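Local coordinates for protein sorting nexin-21 (Mus musculus, PDB 4YMR) that binds membranes enriched in phosphatidylinositol 3-phosphate and phosphatidylinositol 4,5-bisphosphate and may act in several stages of intracellular trafficking, at residues A[36-41]-A[54-59]; A[15-20]-A[27-32]. All blocks are in the same frame, centred on the assembly; numbering follows the deposited sequence.

Both contacts belong to the PXB/TPR domain, the all-helical part of sorting nexin-21 crystallised here as a domain-swapped pair of chains. Contact 2 (15-20 with 27-32) closes first along the chain, joining helix 12-24 to helix 27-43; contact 1 (36-41 with 54-59) follows and joins helix 27-43 to helix 52-66. Helix 27-43 is therefore common to both, and the contact centres lie about 10 Å apart on the same side of the chain's centre. They meet through Leu15, whose CD2 lies 3.7 Å from Ala37 CB. Together they tie three successive helices into a layered helical array, and residues of both segment pairs also touch the second subunit of the domain-swapped assembly.

Contact 1 (A[36-41]-A[54-59])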
ATOM      1  N   ASN A  36      11.758   6.117  14.306  1.00 36.04           N
ATOM      2  CA  ASN A  36      12.385   4.802  14.290  1.00 44.13           C
ATOM      3  C   ASN A  36      11.715   3.817  13.323  1.00 41.97           C
ATOM      4  O   ASN A  36      12.403   3.077  12.627  1.00 43.73           O
ATOM      5  CB  ASN A  36      12.456   4.240  15.709  1.00 59.67           C
ATOM      6  CG  ASN A  36      13.347   5.075  16.612  1.00 73.00           C
ATOM      7  OD1 ASN A  36      14.425   5.526  16.203  1.00 72.34           O
ATOM      8  ND2 ASN A  36      12.896   5.301  17.840  1.00 77.41           N
ATOM      9  N   ALA A  37      10.383   3.818  13.277  1.00 38.23           N
ATOM     10  CA  ALA A  37       9.653   3.043  12.280  1.00 40.79           C
ATOM     11  C   ALA A  37      10.062   3.435  10.859  1.00 42.78           C
ATOM     12  O   ALA A  37      10.202   2.576   9.994  1.00 48.89           O
ATOM     13  CB  ALA A  37       8.152   3.208  12.462  1.00 39.78           C
ATOM     14  N   TRP A  38      10.243   4.730  10.619  1.00 39.07           N
ATOM     15  CA  TRP A  38      10.766   5.204   9.337  1.00 38.13           C
ATOM     16  C   TRP A  38      12.147   4.614   9.007  1.00 46.71           C
ATOM     17  O   TRP A  38      12.362   4.098   7.917  1.00 47.61           O
ATOM     18  CB  TRP A  38      10.822   6.733   9.277  1.00 33.37           C
ATOM     19  CG  TRP A  38      11.392   7.199   7.979  1.00 32.53           C
ATOM     20  CD1 TRP A  38      12.629   7.741   7.773  1.00 31.52           C
ATOM     21  CD2 TRP A  38      10.778   7.094   6.689  1.00 30.09           C
ATOM     22  NE1 TRP A  38      12.806   8.014   6.441  1.00 35.20           N
ATOM     23  CE2 TRP A  38      11.682   7.624   5.748  1.00 34.18           C
ATOM     24  CE3 TRP A  38       9.539   6.618   6.231  1.00 28.79           C
ATOM     25  CZ2 TRP A  38      11.394   7.695   4.392  1.00 29.68           C
ATOM     26  CZ3 TRP A  38       9.251   6.691   4.886  1.00 28.24           C
ATOM     27  CH2 TRP A  38      10.175   7.218   3.982  1.00 28.78           C
ATOM     28  N   GLN A  39      13.071   4.708   9.957  1.00 51.27           N
ATOM     29  CA  GLN A  39      14.402   4.102   9.852  1.00 53.15           C
ATOM     30  C   GLN A  39      14.374   2.589   9.566  1.00 50.81           C
ATOM     31  O   GLN A  39      15.087   2.111   8.679  1.00 49.43           O
ATOM     32  CB  GLN A  39      15.210   4.382  11.130  1.00 62.71           C
ATOM     33  CG  GLN A  39      16.512   3.588  11.263  1.00 63.88           C
ATOM     34  CD  GLN A  39      17.613   4.122  10.373  1.00 60.48           C
ATOM     35  OE1 GLN A  39      17.572   5.276   9.951  1.00 67.05           O
ATOM     36  NE2 GLN A  39      18.606   3.286  10.084  1.00 61.09           N
ATOM     37  N   LEU A  40      13.576   1.841  10.329  1.00 46.06           N
ATOM     38  CA  LEU A  40      13.363   0.417  10.069  1.00 47.17           C
ATOM     39  C   LEU A  40      13.028   0.156   8.593  1.00 55.87           C
ATOM     40  O   LEU A  40      13.705  -0.615   7.913  1.00 65.00           O
ATOM     41  CB  LEU A  40      12.244  -0.137  10.966  1.00 41.41           C
ATOM     42  CG  LEU A  40      12.508  -0.298  12.470  1.00 64.41           C
ATOM     43  CD1 LEU A  40      11.199  -0.374  13.244  1.00 73.22           C
ATOM     44  CD2 LEU A  40      13.368  -1.527  12.771  1.00 71.48           C
ATOM     45  N   GLN A  41      11.987   0.822   8.108  1.00 50.29           N
ATOM     46  CA  GLN A  41      11.492   0.622   6.751  1.00 49.08           C
ATOM     47  C   GLN A  41      12.498   0.995   5.665  1.00 53.71           C
ATOM     48  O   GLN A  41      12.579   0.319   4.641  1.00 56.28           O
ATOM     49  CB  GLN A  41      10.198   1.421   6.533  1.00 39.64           C
ATOM     50  CG  GLN A  41       9.069   1.068   7.490  1.00 39.44           C
ATOM     51  CD  GLN A  41       7.844   1.955   7.288  1.00 44.78           C
ATOM     52  OE1 GLN A  41       7.136   1.840   6.287  1.00 49.07           O
ATOM     53  NE2 GLN A  41       7.600   2.850   8.238  1.00 42.23           N
ATOM     54  N   LEU A  54       4.219   6.071   3.443  1.00 26.24           N
ATOM     55  CA  LEU A  54       3.421   7.277   3.384  1.00 22.09           C
ATOM     56  C   LEU A  54       2.719   7.598   4.701  1.00 22.12           C
ATOM     57  O   LEU A  54       2.662   8.761   5.104  1.00 27.37           O
ATOM     58  CB  LEU A  54       2.427   7.195   2.218  1.00 26.41           C
ATOM     59  CG  LEU A  54       3.112   7.284   0.850  1.00 25.66           C
ATOM     60  CD1 LEU A  54       2.089   7.093  -0.259  1.00 27.56           C
ATOM     61  CD2 LEU A  54       3.800   8.631   0.698  1.00 26.52           C
ATOM     62  N   LEU A  55       2.191   6.572   5.370  1.00 25.70           N
ATOM     63  CA  LEU A  55       1.568   6.763   6.678  1.00 25.14           C
ATOM     64  C   LEU A  55       2.595   7.252   7.708  1.00 23.42           C
ATOM     65  O   LEU A  55       2.312   8.124   8.532  1.00 23.79           O
ATOM     66  CB  LEU A  55       0.915   5.475   7.178  1.00 29.85           C
ATOM     67  CG  LEU A  55       0.122   5.691   8.470  1.00 25.82           C
ATOM     68  CD1 LEU A  55      -1.308   6.065   8.127  1.00 28.02           C
ATOM     69  CD2 LEU A  55       0.156   4.473   9.350  1.00 28.75           C
ATOM     70  N   THR A  56       3.786   6.668   7.652  1.00 24.18           N
ATOM     71  CA  THR A  56       4.884   7.071   8.501  1.00 25.79           C
ATOM     72  C   THR A  56       5.270   8.533   8.292  1.00 23.21           C
ATOM     73  O   THR A  56       5.408   9.289   9.248  1.00 21.70           O
ATOM     74  CB  THR A  56       6.107   6.199   8.237  1.00 28.21           C
ATOM     75  OG1 THR A  56       5.728   4.823   8.316  1.00 27.91           O
ATOM     76  CG2 THR A  56       7.195   6.506   9.238  1.00 19.78           C
ATOM     77  N   LEU A  57       5.454   8.919   7.037  1.00 24.05           N
ATOM     78  CA  LEU A  57       5.783  10.300   6.694  1.00 23.98           C
ATOM     79  C   LEU A  57       4.660  11.265   7.074  1.00 27.74           C
ATOM     80  O   LEU A  57       4.899  12.411   7.479  1.00 25.71           O
ATOM     81  CB  LEU A  57       6.081  10.403   5.206  1.00 22.92           C
ATOM     82  CG  LEU A  57       7.388   9.760   4.766  1.00 18.51           C
ATOM     83  CD1 LEU A  57       7.423   9.621   3.253  1.00 21.30           C
ATOM     84  CD2 LEU A  57       8.550  10.582   5.254  1.00 17.63           C
ATOM     85  N   ALA A  58       3.426  10.808   6.950  1.00 15.78           N
ATOM     86  CA  ALA A  58       2.329  11.650   7.402  1.00 26.49           C
ATOM     87  C   ALA A  58       2.432  11.864   8.930  1.00 21.22           C
ATOM     88  O   ALA A  58       2.182  12.961   9.423  1.00 25.18           O
ATOM     89  CB  ALA A  58       0.963  11.072   6.981  1.00 15.32           C
ATOM     90  N   GLY A  59       2.826  10.819   9.659  1.00 29.54           N
ATOM     91  CA  GLY A  59       2.980  10.899  11.100  1.00 22.33           C
ATOM     92  C   GLY A  59       4.049  11.905  11.463  1.00 23.80           C
ATOM     93  O   GLY A  59       3.830  12.808  12.287  1.00 18.45           O
TER
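Apolar packing between Trp38 and two consecutive residues, Thr56 and Leu57, makes up most of this contact. Leu57 meets the indole over one face: its CD2 sits 3.9 Å from the centroid of the six-membered ring of Trp38, 10° off the ring normal, a CH-pi contact. Its branch point also presses on the far rim of that ring, with Leu57 CG 3.6 Å from Trp38 CZ3. Thr56 CG2 lies instead at the ring edge, near its plane, 3.8 Å from Trp38 CE3, and also packs on Trp38 CB. The indole reaches the other helix because CG of Trp38 stands anti to the backbone N (chi1 178°).

The polar part is a single bridge through the Gln41 amide. Gln41 NE2 donates to Thr56 OG1 over 2.7 Å in a nearly straight bond. A second, longer bond runs back within the helix, with Gln41 NE2 3.2 Å from Ala37 O. Both acceptors lie close to the amide plane, which should fix the rotation of the group. Ala37 O takes Gln41 N and Gln41 NE2 from opposite faces of its carbonyl plane. Thr56 OG1 is also hydrogen-bonded to Arg52 O, one turn earlier, so the buried hydroxyl joins the Gln41 amide to the backbone of helix 52-66.

The two helical segments run roughly antiparallel, with axes 9.8 Å apart, as in the stacked helices of a TPR-like array. Helix 12-24 covers Ala37 and Thr56 through Leu15, Lys79 of helix 70-85 touches Trp38 and Leu57, and Phe96 of the second subunit packs on Leu57.

Contact 2 (A[15-20]-A[27-32]); sequences LRRAQS and YREALA
Ala18 and Ala30 pass closest to each other where two consecutive helices, 12-24 and 27-43, form a helical hairpin, the building element of TPR-type folds. This is the close side of the contact. The CA atoms of Ala18 and Ala30 are 4.8 Å apart, a distance that two methyl-sized side chains allow. Each methyl lies near the backbone of the opposite helix: Ala30 CB approaches Ala18 O at 3.9 Å, and Ala18 CB comes to 4.2 Å from Ala30 O. Both alanines are buried. Trp34, farther along helix 27-43, packs on Ala18, while Cys63 of helix 52-66 packs on Ala30.

On the exposed side the helices are bridged far more loosely, by a salt bridge between Arg17 and Glu29. Neither side chain starts out directly across the gap, but their ends converge: the Arg17 chain bends at chi2 (118°), whereas Glu29 is extended beyond CG. No hydrogen bond joins them, and the pairing is one of charge alone, probably weakened by solvent. The guanidinium and carboxylate planes stand 80° apart, and Glu29 OE2, 3.6 Å from Arg17 NH2, is displaced so far from the plane of the guanidinium that none of the N-H bonds is aimed at the oxygen.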
ATOM      1  N   LEU A  15       3.895   1.645  14.743  1.00 43.74           N
ATOM      2  CA  LEU A  15       2.970   2.524  14.029  1.00 37.20           C
ATOM      3  C   LEU A  15       1.645   2.658  14.767  1.00 44.14           C
ATOM      4  O   LEU A  15       1.091   3.754  14.859  1.00 48.88           O
ATOM      5  CB  LEU A  15       2.701   1.991  12.624  1.00 35.12           C
ATOM      6  CG  LEU A  15       3.877   1.897  11.664  1.00 35.07           C
ATOM      7  CD1 LEU A  15       3.375   1.406  10.316  1.00 42.98           C
ATOM      8  CD2 LEU A  15       4.587   3.247  11.534  1.00 27.23           C
ATOM      9  N   ARG A  16       1.140   1.527  15.261  1.00 47.92           N
ATOM     10  CA  ARG A  16      -0.056   1.468  16.100  1.00 48.57           C
ATOM     11  C   ARG A  16       0.039   2.433  17.282  1.00 41.48           C
ATOM     12  O   ARG A  16      -0.826   3.283  17.466  1.00 45.48           O
ATOM     13  CB  ARG A  16      -0.286   0.034  16.618  1.00 61.06           C
ATOM     14  CG  ARG A  16      -1.114  -0.872  15.698  1.00 80.58           C
ATOM     15  CD  ARG A  16      -1.056  -2.352  16.126  1.00 95.13           C
ATOM     16  NE  ARG A  16      -0.934  -3.245  14.971  1.00 99.27           N
ATOM     17  CZ  ARG A  16      -0.312  -4.422  14.980  1.00 98.78           C
ATOM     18  NH1 ARG A  16       0.251  -4.881  16.090  1.00 95.89           N
ATOM     19  NH2 ARG A  16      -0.254  -5.143  13.867  1.00 98.97           N
ATOM     20  N   ARG A  17       1.091   2.285  18.084  1.00 44.12           N
ATOM     21  CA  ARG A  17       1.309   3.164  19.228  1.00 50.00           C
ATOM     22  C   ARG A  17       1.539   4.619  18.783  1.00 44.86           C
ATOM     23  O   ARG A  17       0.937   5.534  19.340  1.00 42.97           O
ATOM     24  CB  ARG A  17       2.442   2.650  20.138  1.00 58.13           C
ATOM     25  CG  ARG A  17       2.696   3.520  21.382  1.00 72.21           C
ATOM     26  CD  ARG A  17       2.468   2.773  22.703  1.00 83.04           C
ATOM     27  NE  ARG A  17       2.884   3.564  23.867  1.00 87.36           N
ATOM     28  CZ  ARG A  17       2.062   4.266  24.648  1.00 84.85           C
ATOM     29  NH1 ARG A  17       0.759   4.278  24.405  1.00 84.55           N
ATOM     30  NH2 ARG A  17       2.543   4.955  25.677  1.00 80.29           N
ATOM     31  N   ALA A  18       2.376   4.832  17.766  1.00 39.86           N
ATOM     32  CA  ALA A  18       2.600   6.185  17.258  1.00 35.86           C
ATOM     33  C   ALA A  18       1.283   6.826  16.821  1.00 38.11           C
ATOM     34  O   ALA A  18       1.050   8.012  17.071  1.00 36.46           O
ATOM     35  CB  ALA A  18       3.628   6.192  16.114  1.00 25.73           C
ATOM     36  N   GLN A  19       0.414   6.038  16.194  1.00 36.39           N
ATOM     37  CA  GLN A  19      -0.881   6.553  15.763  1.00 35.91           C
ATOM     38  C   GLN A  19      -1.783   6.971  16.933  1.00 34.42           C
ATOM     39  O   GLN A  19      -2.403   8.031  16.888  1.00 42.85           O
ATOM     40  CB  GLN A  19      -1.614   5.571  14.855  1.00 34.42           C
ATOM     41  CG  GLN A  19      -2.905   6.152  14.271  1.00 38.82           C
ATOM     42  CD  GLN A  19      -3.893   5.088  13.830  1.00 47.82           C
ATOM     43  OE1 GLN A  19      -3.966   3.998  14.416  1.00 46.40           O
ATOM     44  NE2 GLN A  19      -4.665   5.398  12.791  1.00 49.66           N
ATOM     45  N   SER A  20      -1.843   6.170  17.990  1.00 34.47           N
ATOM     46  CA  SER A  20      -2.719   6.516  19.113  1.00 43.17           C
ATOM     47  C   SER A  20      -2.206   7.753  19.833  1.00 39.97           C
ATOM     48  O   SER A  20      -2.973   8.664  20.144  1.00 45.51           O
ATOM     49  CB  SER A  20      -2.915   5.341  20.085  1.00 47.77           C
ATOM     50  OG  SER A  20      -1.698   4.931  20.681  1.00 60.89           O
ATOM     51  N   TYR A  27       2.418  14.751  20.723  1.00 29.66           N
ATOM     52  CA  TYR A  27       3.225  14.838  19.507  1.00 32.41           C
ATOM     53  C   TYR A  27       4.704  14.515  19.698  1.00 30.52           C
ATOM     54  O   TYR A  27       5.277  13.789  18.891  1.00 38.87           O
ATOM     55  CB  TYR A  27       3.023  16.182  18.802  1.00 32.19           C
ATOM     56  CG  TYR A  27       1.574  16.382  18.438  1.00 37.02           C
ATOM     57  CD1 TYR A  27       0.968  15.562  17.495  1.00 28.50           C
ATOM     58  CD2 TYR A  27       0.797  17.355  19.067  1.00 33.11           C
ATOM     59  CE1 TYR A  27      -0.357  15.710  17.167  1.00 31.01           C
ATOM     60  CE2 TYR A  27      -0.543  17.523  18.742  1.00 25.00           C
ATOM     61  CZ  TYR A  27      -1.119  16.692  17.786  1.00 35.81           C
ATOM     62  OH  TYR A  27      -2.455  16.819  17.444  1.00 39.73           O
ATOM     63  N   ARG A  28       5.307  15.021  20.771  1.00 31.48           N
ATOM     64  CA  ARG A  28       6.713  14.755  21.049  1.00 36.01           C
ATOM     65  C   ARG A  28       6.984  13.273  21.344  1.00 45.72           C
ATOM     66  O   ARG A  28       7.984  12.717  20.868  1.00 44.01           O
ATOM     67  CB  ARG A  28       7.242  15.667  22.162  1.00 38.71           C
ATOM     68  CG  ARG A  28       8.757  15.645  22.314  1.00 41.61           C
ATOM     69  CD  ARG A  28       9.288  16.965  22.884  1.00 62.21           C
ATOM     70  NE  ARG A  28       9.285  18.042  21.895  1.00 70.00           N
ATOM     71  CZ  ARG A  28      10.167  18.144  20.907  1.00 74.50           C
ATOM     72  NH1 ARG A  28      11.121  17.238  20.773  1.00 84.16           N
ATOM     73  NH2 ARG A  28      10.096  19.148  20.049  1.00 75.73           N
ATOM     74  N   GLU A  29       6.093  12.633  22.103  1.00 49.19           N
ATOM     75  CA  GLU A  29       6.190  11.187  22.349  1.00 43.41           C
ATOM     76  C   GLU A  29       6.026  10.414  21.041  1.00 40.77           C
ATOM     77  O   GLU A  29       6.775   9.480  20.764  1.00 46.26           O
ATOM     78  CB  GLU A  29       5.141  10.727  23.379  1.00 57.14           C
ATOM     79  CG  GLU A  29       5.573   9.531  24.251  1.00 70.33           C
ATOM     80  CD  GLU A  29       4.542   9.154  25.326  1.00 77.77           C
ATOM     81  OE1 GLU A  29       3.767  10.035  25.773  1.00 69.89           O
ATOM     82  OE2 GLU A  29       4.509   7.964  25.721  1.00 83.65           O
ATOM     83  N   ALA A  30       5.047  10.822  20.233  1.00 41.14           N
ATOM     84  CA  ALA A  30       4.749  10.165  18.955  1.00 35.56           C
ATOM     85  C   ALA A  30       5.905  10.249  17.959  1.00 32.81           C
ATOM     86  O   ALA A  30       6.169   9.290  17.240  1.00 30.20           O
ATOM     87  CB  ALA A  30       3.481  10.740  18.339  1.00 27.28           C
ATOM     88  N   LEU A  31       6.594  11.393  17.931  1.00 26.68           N
ATOM     89  CA  LEU A  31       7.608  11.661  16.909  1.00 26.10           C
ATOM     90  C   LEU A  31       8.714  10.603  16.851  1.00 34.00           C
ATOM     91  O   LEU A  31       9.013  10.071  15.782  1.00 31.00           O
ATOM     92  CB  LEU A  31       8.212  13.054  17.083  1.00 30.79           C
ATOM     93  CG  LEU A  31       9.304  13.455  16.080  1.00 30.59           C
ATOM     94  CD1 LEU A  31       8.723  13.637  14.695  1.00 30.48           C
ATOM     95  CD2 LEU A  31      10.037  14.716  16.542  1.00 28.85           C
ATOM     96  N   ALA A  32       9.307  10.307  18.004  1.00 33.98           N
ATOM     97  CA  ALA A  32      10.354   9.302  18.119  1.00 37.47           C
ATOM     98  C   ALA A  32       9.915   7.939  17.556  1.00 44.14           C
ATOM     99  O   ALA A  32      10.670   7.281  16.837  1.00 49.02           O
ATOM    100  CB  ALA A  32      10.813   9.179  19.571  1.00 27.96           C
TER